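Long-range contacts in enoyl-CoA hydratase subunit I (Geobacillus kaustophilus, PDB 2PBP), which probably catalyses the hydration of enoyl-CoA thioesters as a hydro-lyase of the enoyl-CoA hydratase/isomerase (crotonase) family: residues A[9-14]-A[48-53]; A[17-22]-A[54-59]; A[119-124]-A[179-184]; A[124-129]-A[166-171]. All coordinates share one frame; numbering follows the deposited sequence.

Contact 1. Residues A[9-14]-A[48-53]; sequences ARQEGA and EKVRVI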
loop_
_atom_site.group_PDB
_atom_site.type_symbol
_atom_site.label_atom_id
_atom_site.label_comp_id
_atom_site.label_asym_id
_atom_site.label_seq_id
_atom_site.Cartn_x
_atom_site.Cartn_y
_atom_site.Cartn_z
ATOM N N ALA A 9 -7.277 27.830 -13.401
ATOM C CA ALA A 9 -6.268 27.457 -12.416
ATOM C C ALA A 9 -5.947 28.610 -11.476
ATOM O O ALA A 9 -5.987 29.779 -11.867
ATOM C CB ALA A 9 -4.997 26.990 -13.122
ATOM N N ARG A 10 -5.630 28.272 -10.232
ATOM C CA ARG A 10 -5.292 29.266 -9.224
ATOM C C ARG A 10 -4.443 28.618 -8.143
ATOM O O ARG A 10 -4.354 27.394 -8.063
ATOM C CB ARG A 10 -6.560 29.854 -8.595
ATOM C CG ARG A 10 -7.400 28.865 -7.798
ATOM C CD ARG A 10 -8.711 29.506 -7.345
ATOM N NE ARG A 10 -9.582 28.568 -6.640
ATOM C CZ ARG A 10 -9.442 28.222 -5.363
ATOM N NH1 ARG A 10 -8.462 28.737 -4.630
ATOM N NH2 ARG A 10 -10.284 27.353 -4.820
ATOM N N GLN A 11 -3.821 29.442 -7.310
ATOM C CA GLN A 11 -2.986 28.921 -6.241
ATOM C C GLN A 11 -3.399 29.457 -4.883
ATOM O O GLN A 11 -3.788 30.614 -4.745
ATOM C CB GLN A 11 -1.520 29.256 -6.507
ATOM C CG GLN A 11 -0.990 28.640 -7.786
ATOM C CD GLN A 11 0.424 29.071 -8.103
ATOM O OE1 GLN A 11 1.362 28.753 -7.372
ATOM N NE2 GLN A 11 0.584 29.805 -9.200
ATOM N N GLU A 12 -3.323 28.587 -3.887
ATOM C CA GLU A 12 -3.660 28.934 -2.515
ATOM C C GLU A 12 -2.493 28.397 -1.704
ATOM O O GLU A 12 -2.455 27.217 -1.361
ATOM C CB GLU A 12 -4.964 28.248 -2.098
ATOM C CG GLU A 12 -5.475 28.643 -0.723
ATOM C CD GLU A 12 -5.752 30.130 -0.607
ATOM O OE1 GLU A 12 -6.405 30.687 -1.517
ATOM O OE2 GLU A 12 -5.323 30.740 0.397
ATOM N N GLY A 13 -1.526 29.266 -1.419
ATOM C CA GLY A 13 -0.358 28.830 -0.681
ATOM C C GLY A 13 0.452 27.909 -1.577
ATOM O O GLY A 13 0.761 28.263 -2.714
ATOM N N ALA A 14 0.783 26.722 -1.078
ATOM C CA ALA A 14 1.562 25.754 -1.848
ATOM C C ALA A 14 0.654 24.749 -2.553
ATOM O O ALA A 14 1.110 23.700 -3.012
ATOM C CB ALA A 14 2.535 25.022 -0.928
ATOM N N GLU A 48 8.021 24.145 -8.477
ATOM C CA GLU A 48 8.403 23.672 -7.154
ATOM C C GLU A 48 7.681 24.381 -6.014
ATOM O O GLU A 48 7.749 23.946 -4.865
ATOM C CB GLU A 48 9.924 23.761 -6.978
ATOM C CG GLU A 48 10.657 22.624 -7.688
ATOM C CD GLU A 48 12.166 22.699 -7.554
ATOM O OE1 GLU A 48 12.667 22.740 -6.408
ATOM O OE2 GLU A 48 12.852 22.711 -8.599
ATOM N N LYS A 49 6.978 25.463 -6.332
ATOM C CA LYS A 49 6.224 26.201 -5.322
ATOM C C LYS A 49 4.931 25.469 -5.004
ATOM O O LYS A 49 4.292 25.719 -3.981
ATOM C CB LYS A 49 5.898 27.608 -5.825
ATOM C CG LYS A 49 7.076 28.557 -5.784
ATOM C CD LYS A 49 7.544 28.736 -4.353
ATOM C CE LYS A 49 6.430 29.264 -3.446
ATOM N NZ LYS A 49 6.766 29.155 -1.993
ATOM N N VAL A 50 4.547 24.570 -5.903
ATOM C CA VAL A 50 3.330 23.789 -5.744
ATOM C C VAL A 50 3.670 22.417 -5.178
ATOM O O VAL A 50 4.366 21.624 -5.813
ATOM C CB VAL A 50 2.609 23.624 -7.096
ATOM C CG1 VAL A 50 1.363 22.772 -6.925
ATOM C CG2 VAL A 50 2.248 24.989 -7.650
ATOM N N ARG A 51 3.174 22.142 -3.980
ATOM C CA ARG A 51 3.440 20.871 -3.321
ATOM C C ARG A 51 2.289 19.881 -3.445
ATOM O O ARG A 51 2.478 18.675 -3.278
ATOM C CB ARG A 51 3.757 21.115 -1.847
ATOM C CG ARG A 51 4.952 22.027 -1.635
ATOM C CD ARG A 51 5.340 22.098 -0.166
ATOM N NE ARG A 51 6.590 22.828 0.022
ATOM C CZ ARG A 51 7.280 22.845 1.159
ATOM N NH1 ARG A 51 6.841 22.170 2.217
ATOM N NH2 ARG A 51 8.411 23.531 1.236
ATOM N N VAL A 52 1.097 20.395 -3.729
ATOM C CA VAL A 52 -0.089 19.556 -3.890
ATOM C C VAL A 52 -0.972 20.158 -4.977
ATOM O O VAL A 52 -1.115 21.378 -5.074
ATOM C CB VAL A 52 -0.917 19.467 -2.579
ATOM C CG1 VAL A 52 -2.052 18.455 -2.743
ATOM C CG2 VAL A 52 -0.021 19.072 -1.413
ATOM N N ILE A 53 -1.550 19.293 -5.799
ATOM C CA ILE A 53 -2.433 19.719 -6.875
ATOM C C ILE A 53 -3.816 19.154 -6.584
ATOM O O ILE A 53 -3.958 17.968 -6.286
ATOM C CB ILE A 53 -1.947 19.179 -8.242
ATOM C CG1 ILE A 53 -0.558 19.739 -8.557
ATOM C CG2 ILE A 53 -2.950 19.533 -9.337
ATOM C CD1 ILE A 53 0.178 19.032 -9.694
HETATM O O HOH W 1 3.872 28.870 -1.895
#
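With CG held anti to the carbonyl carbon (chi1 -62°) and the chain extended beyond it, the Q11 side chain crosses that of V50 at about a right angle; V50 in turn has CG2 anti to its own carbonyl carbon and beside its N, on the side of Q11. OE1 of Q11 then lies 3.9 Å from CG2 of V50, a loose contact beside the six-stranded sheet of the crotonase fold, where the turn after strand 7-12 meets the loop leading into strand 52-57. The firmer join is made by backbone. A14 O accepts from R51 N at 2.8 Å and also takes a weak bond from V52 N at 3.4 Å. CA of V50 adds a CH...O contact to the same oxygen. A14 CB packs beside the extended R51 side chain, 3.9 Å from CG, while NH1 and NH2 of R51 bond to the carbonyl oxygens of A198 and F255. F44 of helix 31-46 touches both Q11 and V50, and A198 of helix 186-198 touches A14. G13, at positive phi, turns the chain here, and its O and K49 NZ are linked weakly through one water, which lies 2.9 Å from NZ.

Contact 2. Residues A[17-22]-A[54-59]; sequences IIELAR and VLTGRG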
loop_
_atom_site.group_PDB
_atom_site.type_symbol
_atom_site.label_atom_id
_atom_site.label_comp_id
_atom_site.label_asym_id
_atom_site.label_seq_id
_atom_site.Cartn_x
_atom_site.Cartn_y
_atom_site.Cartn_z
ATOM N N ILE A 17 -4.705 24.678 -7.639
ATOM C CA ILE A 17 -6.059 24.206 -7.902
ATOM C C ILE A 17 -6.417 24.314 -9.381
ATOM O O ILE A 17 -6.197 25.347 -10.013
ATOM C CB ILE A 17 -7.115 25.017 -7.090
ATOM C CG1 ILE A 17 -6.767 24.999 -5.598
ATOM C CG2 ILE A 17 -8.505 24.445 -7.318
ATOM C CD1 ILE A 17 -6.680 23.622 -4.902
ATOM N N ILE A 18 -6.961 23.235 -9.929
ATOM C CA ILE A 18 -7.397 23.233 -11.314
ATOM C C ILE A 18 -8.889 22.918 -11.286
ATOM O O ILE A 18 -9.304 21.830 -10.881
ATOM C CB ILE A 18 -6.656 22.173 -12.151
ATOM C CG1 ILE A 18 -5.166 22.535 -12.235
ATOM C CG2 ILE A 18 -7.270 22.092 -13.537
ATOM C CD1 ILE A 18 -4.259 21.414 -12.736
ATOM N N GLU A 19 -9.695 23.890 -11.692
ATOM C CA GLU A 19 -11.139 23.730 -11.702
ATOM C C GLU A 19 -11.654 23.588 -13.126
ATOM O O GLU A 19 -11.467 24.484 -13.950
ATOM C CB GLU A 19 -11.794 24.942 -11.021
ATOM C CG GLU A 19 -13.301 25.037 -11.199
ATOM C CD GLU A 19 -13.882 26.293 -10.566
ATOM O OE1 GLU A 19 -13.171 27.320 -10.521
ATOM O OE2 GLU A 19 -15.052 26.258 -10.128
ATOM N N LEU A 20 -12.277 22.451 -13.426
ATOM C CA LEU A 20 -12.841 22.249 -14.758
ATOM C C LEU A 20 -13.933 23.308 -14.843
ATOM O O LEU A 20 -14.786 23.394 -13.954
ATOM C CB LEU A 20 -13.431 20.842 -14.890
ATOM C CG LEU A 20 -12.481 19.703 -14.501
ATOM C CD1 LEU A 20 -13.086 18.366 -14.908
ATOM C CD2 LEU A 20 -11.135 19.899 -15.178
ATOM N N ALA A 21 -13.907 24.110 -15.903
ATOM C CA ALA A 21 -14.858 25.206 -16.045
ATOM C C ALA A 21 -15.851 25.161 -17.204
ATOM O O ALA A 21 -16.042 26.164 -17.898
ATOM C CB ALA A 21 -14.095 26.525 -16.080
ATOM N N ARG A 22 -16.485 24.011 -17.418
ATOM C CA ARG A 22 -17.488 23.888 -18.470
ATOM C C ARG A 22 -18.736 23.222 -17.901
ATOM O O ARG A 22 -19.203 22.204 -18.413
ATOM C CB ARG A 22 -16.945 23.084 -19.660
ATOM C CG ARG A 22 -15.947 23.846 -20.530
ATOM C CD ARG A 22 -16.560 25.126 -21.114
ATOM N NE ARG A 22 -17.759 24.862 -21.910
ATOM C CZ ARG A 22 -17.759 24.345 -23.138
ATOM N NH1 ARG A 22 -16.620 24.034 -23.738
ATOM N NH2 ARG A 22 -18.908 24.128 -23.763
ATOM N N VAL A 54 -4.829 20.008 -6.659
ATOM C CA VAL A 54 -6.204 19.587 -6.421
ATOM C C VAL A 54 -7.032 19.796 -7.684
ATOM O O VAL A 54 -6.994 20.870 -8.284
ATOM C CB VAL A 54 -6.851 20.390 -5.266
ATOM C CG1 VAL A 54 -8.338 20.057 -5.159
ATOM C CG2 VAL A 54 -6.146 20.072 -3.955
ATOM N N LEU A 55 -7.758 18.760 -8.089
ATOM C CA LEU A 55 -8.614 18.835 -9.265
ATOM C C LEU A 55 -10.057 18.809 -8.785
ATOM O O LEU A 55 -10.410 18.022 -7.906
ATOM C CB LEU A 55 -8.398 17.636 -10.191
ATOM C CG LEU A 55 -7.008 17.323 -10.740
ATOM C CD1 LEU A 55 -7.123 16.162 -11.720
ATOM C CD2 LEU A 55 -6.424 18.545 -11.425
ATOM N N THR A 56 -10.888 19.668 -9.361
ATOM C CA THR A 56 -12.291 19.697 -8.989
ATOM C C THR A 56 -13.101 20.281 -10.142
ATOM O O THR A 56 -12.539 20.853 -11.078
ATOM C CB THR A 56 -12.515 20.526 -7.704
ATOM O OG1 THR A 56 -13.794 20.203 -7.147
ATOM C CG2 THR A 56 -12.464 22.018 -8.005
ATOM N N GLY A 57 -14.416 20.124 -10.081
ATOM C CA GLY A 57 -15.259 20.637 -11.143
ATOM C C GLY A 57 -16.189 21.748 -10.709
ATOM O O GLY A 57 -16.611 21.813 -9.555
ATOM N N ARG A 58 -16.505 22.636 -11.643
ATOM C CA ARG A 58 -17.407 23.742 -11.365
ATOM C C ARG A 58 -18.829 23.256 -11.626
ATOM O O ARG A 58 -19.061 22.453 -12.528
ATOM C CB ARG A 58 -17.075 24.926 -12.276
ATOM C CG ARG A 58 -17.911 26.173 -12.031
ATOM C CD ARG A 58 -17.471 27.306 -12.951
ATOM N NE ARG A 58 -16.096 27.724 -12.689
ATOM C CZ ARG A 58 -15.444 28.637 -13.405
ATOM N NH1 ARG A 58 -16.041 29.226 -14.433
ATOM N NH2 ARG A 58 -14.199 28.963 -13.091
ATOM N N GLY A 59 -19.779 23.733 -10.830
ATOM C CA GLY A 59 -21.156 23.317 -11.026
ATOM C C GLY A 59 -21.521 22.075 -10.238
ATOM O O GLY A 59 -20.900 21.777 -9.219
#
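T56 O is met by two groups of the neighbouring strand: L20 N donates to it at 2.9 Å, and CA of E19 adds a CH...O contact at 3.3 Å. Strands 15-20 and 52-57 run parallel here as the two strands of a right-handed beta-alpha-beta unit whose helix is 31-46. Their ladder also includes I18 N to V54 O and closes with R58 N to L20 O. Next to it, NE of R58 donates to E19 OE2 at 3.1 Å in a salt bridge. OE2 lies in the guanidinium plane, whereas NE meets it from above the carboxylate plane, the two planes standing 77° apart. A weaker bond runs from NH2 of R58 to E19 OE1 at 3.2 Å. E19 reaches this far with CG anti to its N (chi1 169°) and an extended chain. CB of A21 sits over one guanidinium face, 3.7 Å from CZ. I18 and L55 point the same way, I18 packing on helix 31-46 and L55 on C117; on the other face, I17 and V54 lie side by side against helix 186-198. Exchanging E19 for an alanine would probably leave the R58 guanidinium without its carboxylate mate and freer to swing off A21. The contact thus passes from apolar packing within the sheet to an ion pair at its end, where charge pairing and the ladder's last backbone bond tie down the same residue, R58.

Contact 3. Residues A[119-124]-A[179-184]; sequences LIVASS and RVVSPE
A122 bonds through both backbone groups to the neighbouring strand: its N donates to R179 O at 2.9 Å, almost straight at 174°, and its O accepts from V181 N at 2.9 Å. CA of V180 adds a CH...O contact to A122 O at 3.1 Å, and CA of S123 makes a similar one to V181 O. The two bonds form a short parallel ladder in which 179-181 is the outermost strand of the six-stranded crotonase-fold sheet within this chain, while 119-123 is bonded on its far side to strand 98-102. V121 and R179 point the same way from the ladder, side by side, with CG1 of V121 3.8 Å from CG of R179. R179 carries CG between its N and carbonyl carbon (chi1 73°), which lays the first part of the chain along V121 before a bend at chi3; NH1 then pairs with E189 of helix 186-198. That helix also covers V121, through L186, T190 and L193. A122 and V180 occupy the opposite face, V180 against A168 and E172. Further along, S123 OG lies 3.2 Å from CG of the P183 ring, and bonds to A125 N. Next to it, CB of S124 comes within 4.1 Å of CD of P183. Across the proline, S182 OG donates to E184 OE1 at 2.8 Å, on the syn side of the carboxylate.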
loop_
_atom_site.group_PDB
_atom_site.type_symbol
_atom_site.label_atom_id
_atom_site.label_comp_id
_atom_site.label_asym_id
_atom_site.label_seq_id
_atom_site.Cartn_x
_atom_site.Cartn_y
_atom_site.Cartn_z
ATOM N N LEU A 119 -5.298 10.654 -4.217
ATOM C CA LEU A 119 -6.287 10.566 -3.151
ATOM C C LEU A 119 -7.561 11.183 -3.686
ATOM O O LEU A 119 -7.516 12.085 -4.527
ATOM C CB LEU A 119 -5.849 11.361 -1.918
ATOM C CG LEU A 119 -4.525 11.028 -1.229
ATOM C CD1 LEU A 119 -4.276 12.026 -0.112
ATOM C CD2 LEU A 119 -4.564 9.610 -0.685
ATOM N N ILE A 120 -8.699 10.708 -3.190
ATOM C CA ILE A 120 -9.979 11.248 -3.625
ATOM C C ILE A 120 -10.834 11.639 -2.420
ATOM O O ILE A 120 -11.105 10.812 -1.553
ATOM C CB ILE A 120 -10.778 10.223 -4.463
ATOM C CG1 ILE A 120 -9.978 9.796 -5.697
ATOM C CG2 ILE A 120 -12.117 10.825 -4.873
ATOM C CD1 ILE A 120 -10.499 8.545 -6.400
ATOM N N VAL A 121 -11.232 12.905 -2.361
ATOM C CA VAL A 121 -12.103 13.392 -1.295
ATOM C C VAL A 121 -13.403 13.638 -2.040
ATOM O O VAL A 121 -13.426 14.395 -3.011
ATOM C CB VAL A 121 -11.605 14.713 -0.692
ATOM C CG1 VAL A 121 -12.600 15.212 0.351
ATOM C CG2 VAL A 121 -10.233 14.513 -0.066
ATOM N N ALA A 122 -14.482 13.001 -1.597
ATOM C CA ALA A 122 -15.750 13.144 -2.295
ATOM C C ALA A 122 -16.879 13.760 -1.496
ATOM O O ALA A 122 -16.950 13.634 -0.274
ATOM C CB ALA A 122 -16.194 11.781 -2.831
ATOM N N SER A 123 -17.760 14.433 -2.226
ATOM C CA SER A 123 -18.947 15.051 -1.663
ATOM C C SER A 123 -20.016 13.969 -1.633
ATOM O O SER A 123 -19.866 12.918 -2.258
ATOM C CB SER A 123 -19.425 16.198 -2.556
ATOM O OG SER A 123 -20.800 16.478 -2.338
ATOM N N SER A 124 -21.094 14.228 -0.902
ATOM C CA SER A 124 -22.199 13.288 -0.837
ATOM C C SER A 124 -22.948 13.373 -2.166
ATOM O O SER A 124 -23.758 12.513 -2.498
ATOM C CB SER A 124 -23.133 13.650 0.320
ATOM O OG SER A 124 -22.484 13.519 1.571
ATOM N N ARG A 179 -12.297 9.772 1.771
ATOM C CA ARG A 179 -13.256 10.307 2.730
ATOM C C ARG A 179 -14.412 10.994 2.022
ATOM O O ARG A 179 -14.274 11.474 0.892
ATOM C CB ARG A 179 -12.582 11.293 3.688
ATOM C CG ARG A 179 -12.215 12.626 3.068
ATOM C CD ARG A 179 -11.694 13.596 4.120
ATOM N NE ARG A 179 -12.628 13.756 5.231
ATOM C CZ ARG A 179 -12.520 14.693 6.170
ATOM N NH1 ARG A 179 -11.517 15.560 6.131
ATOM N NH2 ARG A 179 -13.413 14.761 7.148
ATOM N N VAL A 180 -15.555 11.040 2.699
ATOM C CA VAL A 180 -16.755 11.655 2.155
ATOM C C VAL A 180 -17.237 12.755 3.094
ATOM O O VAL A 180 -17.274 12.572 4.311
ATOM C CB VAL A 180 -17.881 10.609 1.995
ATOM C CG1 VAL A 180 -19.119 11.255 1.399
ATOM C CG2 VAL A 180 -17.395 9.457 1.124
ATOM N N VAL A 181 -17.594 13.898 2.524
ATOM C CA VAL A 181 -18.087 15.019 3.314
ATOM C C VAL A 181 -19.252 15.685 2.599
ATOM O O VAL A 181 -19.438 15.508 1.395
ATOM C CB VAL A 181 -16.986 16.070 3.560
ATOM C CG1 VAL A 181 -15.893 15.480 4.441
ATOM C CG2 VAL A 181 -16.408 16.538 2.233
ATOM N N SER A 182 -20.040 16.447 3.348
ATOM C CA SER A 182 -21.185 17.141 2.780
ATOM C C SER A 182 -20.708 18.107 1.697
ATOM O O SER A 182 -19.597 18.632 1.765
ATOM C CB SER A 182 -21.933 17.897 3.881
ATOM O OG SER A 182 -23.170 18.395 3.407
ATOM N N PRO A 183 -21.545 18.353 0.677
ATOM C CA PRO A 183 -21.215 19.253 -0.434
ATOM C C PRO A 183 -20.577 20.592 -0.070
ATOM O O PRO A 183 -19.552 20.968 -0.642
ATOM C CB PRO A 183 -22.559 19.432 -1.136
ATOM C CG PRO A 183 -23.195 18.097 -0.947
ATOM C CD PRO A 183 -22.893 17.781 0.500
ATOM N N GLU A 184 -21.170 21.310 0.875
ATOM C CA GLU A 184 -20.647 22.618 1.248
ATOM C C GLU A 184 -19.338 22.594 2.034
ATOM O O GLU A 184 -18.754 23.642 2.288
ATOM C CB GLU A 184 -21.704 23.420 2.022
ATOM C CG GLU A 184 -21.920 23.018 3.475
ATOM C CD GLU A 184 -22.456 21.611 3.643
ATOM O OE1 GLU A 184 -23.163 21.119 2.735
ATOM O OE2 GLU A 184 -22.187 21.002 4.701
#

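Contact 4. Residues A[124-129]-A[166-171]; sequences SAAEFG and MSAKEA
The F128 ring turns its edge to the 166-171 segment: M166 O and A168 CA lie near its plane, the former 3.9 Å from CD2 and the latter 4.1 Å from CE2. CB of A171 approaches obliquely, 4.1 Å from CD2. With CG anti to the carbonyl carbon (chi1 -55°), the ring is carried toward the first turn of helix 168-173, and F111 meets it with its own ring at about 45°. This is the antiparallel edge of the smaller, four-stranded sheet of the crotonase fold, where strand 127-129 pairs with 166-167. F128 and M166 form a hydrogen-bonded pair: F128 N donates to M166 O, and M166 N returns a 2.6 Å bond to F128 O. The adjacent pair, E127 with S167, is non-hydrogen-bonded, and the E127 carboxylate runs on to a salt bridge with R165. On the face carrying both side chains, F128 CB lies 4.4 Å from M166 CB, and M166 goes on to W159 of helix 153-162. Replacing F128 with an alanine would probably open a gap between A168, A171 and F111, leaving F111 without its ring partner. S167 is the N-cap of helix 168-173, its OG accepting a weak bond from E170 N. At the helix start, A168 N makes only a weak, bent bond to A126 O, but a water joins the two more soundly, donating to A126 O at 2.7 Å and accepting from A168 N at 2.9 Å.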
loop_
_atom_site.group_PDB
_atom_site.type_symbol
_atom_site.label_atom_id
_atom_site.label_comp_id
_atom_site.label_asym_id
_atom_site.label_seq_id
_atom_site.Cartn_x
_atom_site.Cartn_y
_atom_site.Cartn_z
ATOM N N SER A 124 -21.094 14.228 -0.902
ATOM C CA SER A 124 -22.199 13.288 -0.837
ATOM C C SER A 124 -22.948 13.373 -2.166
ATOM O O SER A 124 -23.758 12.513 -2.498
ATOM C CB SER A 124 -23.133 13.650 0.320
ATOM O OG SER A 124 -22.484 13.519 1.571
ATOM N N ALA A 125 -22.665 14.427 -2.924
ATOM C CA ALA A 125 -23.300 14.649 -4.215
ATOM C C ALA A 125 -22.603 13.839 -5.306
ATOM O O ALA A 125 -23.047 13.816 -6.454
ATOM C CB ALA A 125 -23.251 16.133 -4.569
ATOM N N ALA A 126 -21.513 13.169 -4.940
ATOM C CA ALA A 126 -20.733 12.401 -5.904
ATOM C C ALA A 126 -21.217 10.991 -6.215
ATOM O O ALA A 126 -21.689 10.261 -5.343
ATOM C CB ALA A 126 -19.272 12.351 -5.454
ATOM N N GLU A 127 -21.077 10.623 -7.482
ATOM C CA GLU A 127 -21.436 9.301 -7.977
ATOM C C GLU A 127 -20.360 8.957 -8.996
ATOM O O GLU A 127 -19.916 9.823 -9.741
ATOM C CB GLU A 127 -22.809 9.311 -8.651
ATOM C CG GLU A 127 -23.978 9.267 -7.680
ATOM C CD GLU A 127 -25.289 8.931 -8.370
ATOM O OE1 GLU A 127 -25.772 9.760 -9.168
ATOM O OE2 GLU A 127 -25.832 7.833 -8.117
ATOM N N PHE A 128 -19.942 7.699 -9.015
ATOM C CA PHE A 128 -18.899 7.248 -9.929
ATOM C C PHE A 128 -19.428 6.103 -10.774
ATOM O O PHE A 128 -20.147 5.239 -10.276
ATOM C CB PHE A 128 -17.686 6.760 -9.133
ATOM C CG PHE A 128 -17.140 7.775 -8.171
ATOM C CD1 PHE A 128 -16.121 8.641 -8.556
ATOM C CD2 PHE A 128 -17.644 7.865 -6.873
ATOM C CE1 PHE A 128 -15.607 9.581 -7.666
ATOM C CE2 PHE A 128 -17.139 8.802 -5.974
ATOM C CZ PHE A 128 -16.116 9.662 -6.371
ATOM N N GLY A 129 -19.074 6.085 -12.052
ATOM C CA GLY A 129 -19.545 5.005 -12.899
ATOM C C GLY A 129 -18.965 5.021 -14.297
ATOM O O GLY A 129 -18.348 6.003 -14.711
ATOM N N MET A 166 -21.971 4.161 -8.809
ATOM C CA MET A 166 -21.507 3.827 -7.472
ATOM C C MET A 166 -21.606 5.078 -6.595
ATOM O O MET A 166 -21.152 6.153 -6.985
ATOM C CB MET A 166 -20.056 3.347 -7.569
ATOM C CG MET A 166 -19.443 2.828 -6.293
ATOM S SD MET A 166 -17.682 2.560 -6.557
ATOM C CE MET A 166 -17.692 1.054 -7.535
ATOM N N SER A 167 -22.211 4.948 -5.417
ATOM C CA SER A 167 -22.335 6.097 -4.525
ATOM C C SER A 167 -20.981 6.387 -3.884
ATOM O O SER A 167 -20.100 5.530 -3.860
ATOM C CB SER A 167 -23.364 5.818 -3.425
ATOM O OG SER A 167 -22.926 4.765 -2.589
ATOM N N ALA A 168 -20.820 7.597 -3.361
ATOM C CA ALA A 168 -19.571 7.972 -2.716
ATOM C C ALA A 168 -19.290 7.043 -1.538
ATOM O O ALA A 168 -18.149 6.645 -1.311
ATOM C CB ALA A 168 -19.639 9.419 -2.241
ATOM N N LYS A 169 -20.337 6.689 -0.797
ATOM C CA LYS A 169 -20.178 5.813 0.357
ATOM C C LYS A 169 -19.621 4.428 0.029
ATOM O O LYS A 169 -18.738 3.940 0.730
ATOM C CB LYS A 169 -21.508 5.670 1.107
ATOM C CG LYS A 169 -21.424 4.794 2.355
ATOM C CD LYS A 169 -20.304 5.245 3.295
ATOM C CE LYS A 169 -20.483 6.690 3.747
ATOM N NZ LYS A 169 -19.324 7.167 4.561
ATOM N N GLU A 170 -20.121 3.783 -1.022
ATOM C CA GLU A 170 -19.600 2.461 -1.347
ATOM C C GLU A 170 -18.192 2.584 -1.900
ATOM O O GLU A 170 -17.362 1.700 -1.699
ATOM C CB GLU A 170 -20.480 1.728 -2.360
ATOM C CG GLU A 170 -20.235 0.222 -2.324
ATOM C CD GLU A 170 -21.020 -0.543 -3.365
ATOM O OE1 GLU A 170 -22.141 -0.113 -3.703
ATOM O OE2 GLU A 170 -20.516 -1.589 -3.832
ATOM N N ALA A 171 -17.928 3.685 -2.597
ATOM C CA ALA A 171 -16.605 3.925 -3.162
ATOM C C ALA A 171 -15.595 4.016 -2.022
ATOM O O ALA A 171 -14.463 3.548 -2.141
ATOM C CB ALA A 171 -16.604 5.214 -3.976
HETATM O O HOH W 2 -23.164 9.257 -3.305
#

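Contacts 1, 2 and 3 lie on the same six-stranded sheet, and contact 4 on the smaller four-stranded one. Contacts 1 and 2 share strand 52-57, with centres 14 Å apart, and meet where R10 O lies 2.8 Å from I17 N, a probable hydrogen bond. Contact 3 is at the other side of the sheet, its nearest atoms about 7 Å from those of both contacts 1 and 2. It shares S124 with contact 4, and their centres are only 9 Å apart: A122 CB packs on F128 CZ at 4.1 Å, and S123 O on A168 CB at 3.5 Å. Contacts 1 and 4 are farthest apart, with centres 27 Å from each other.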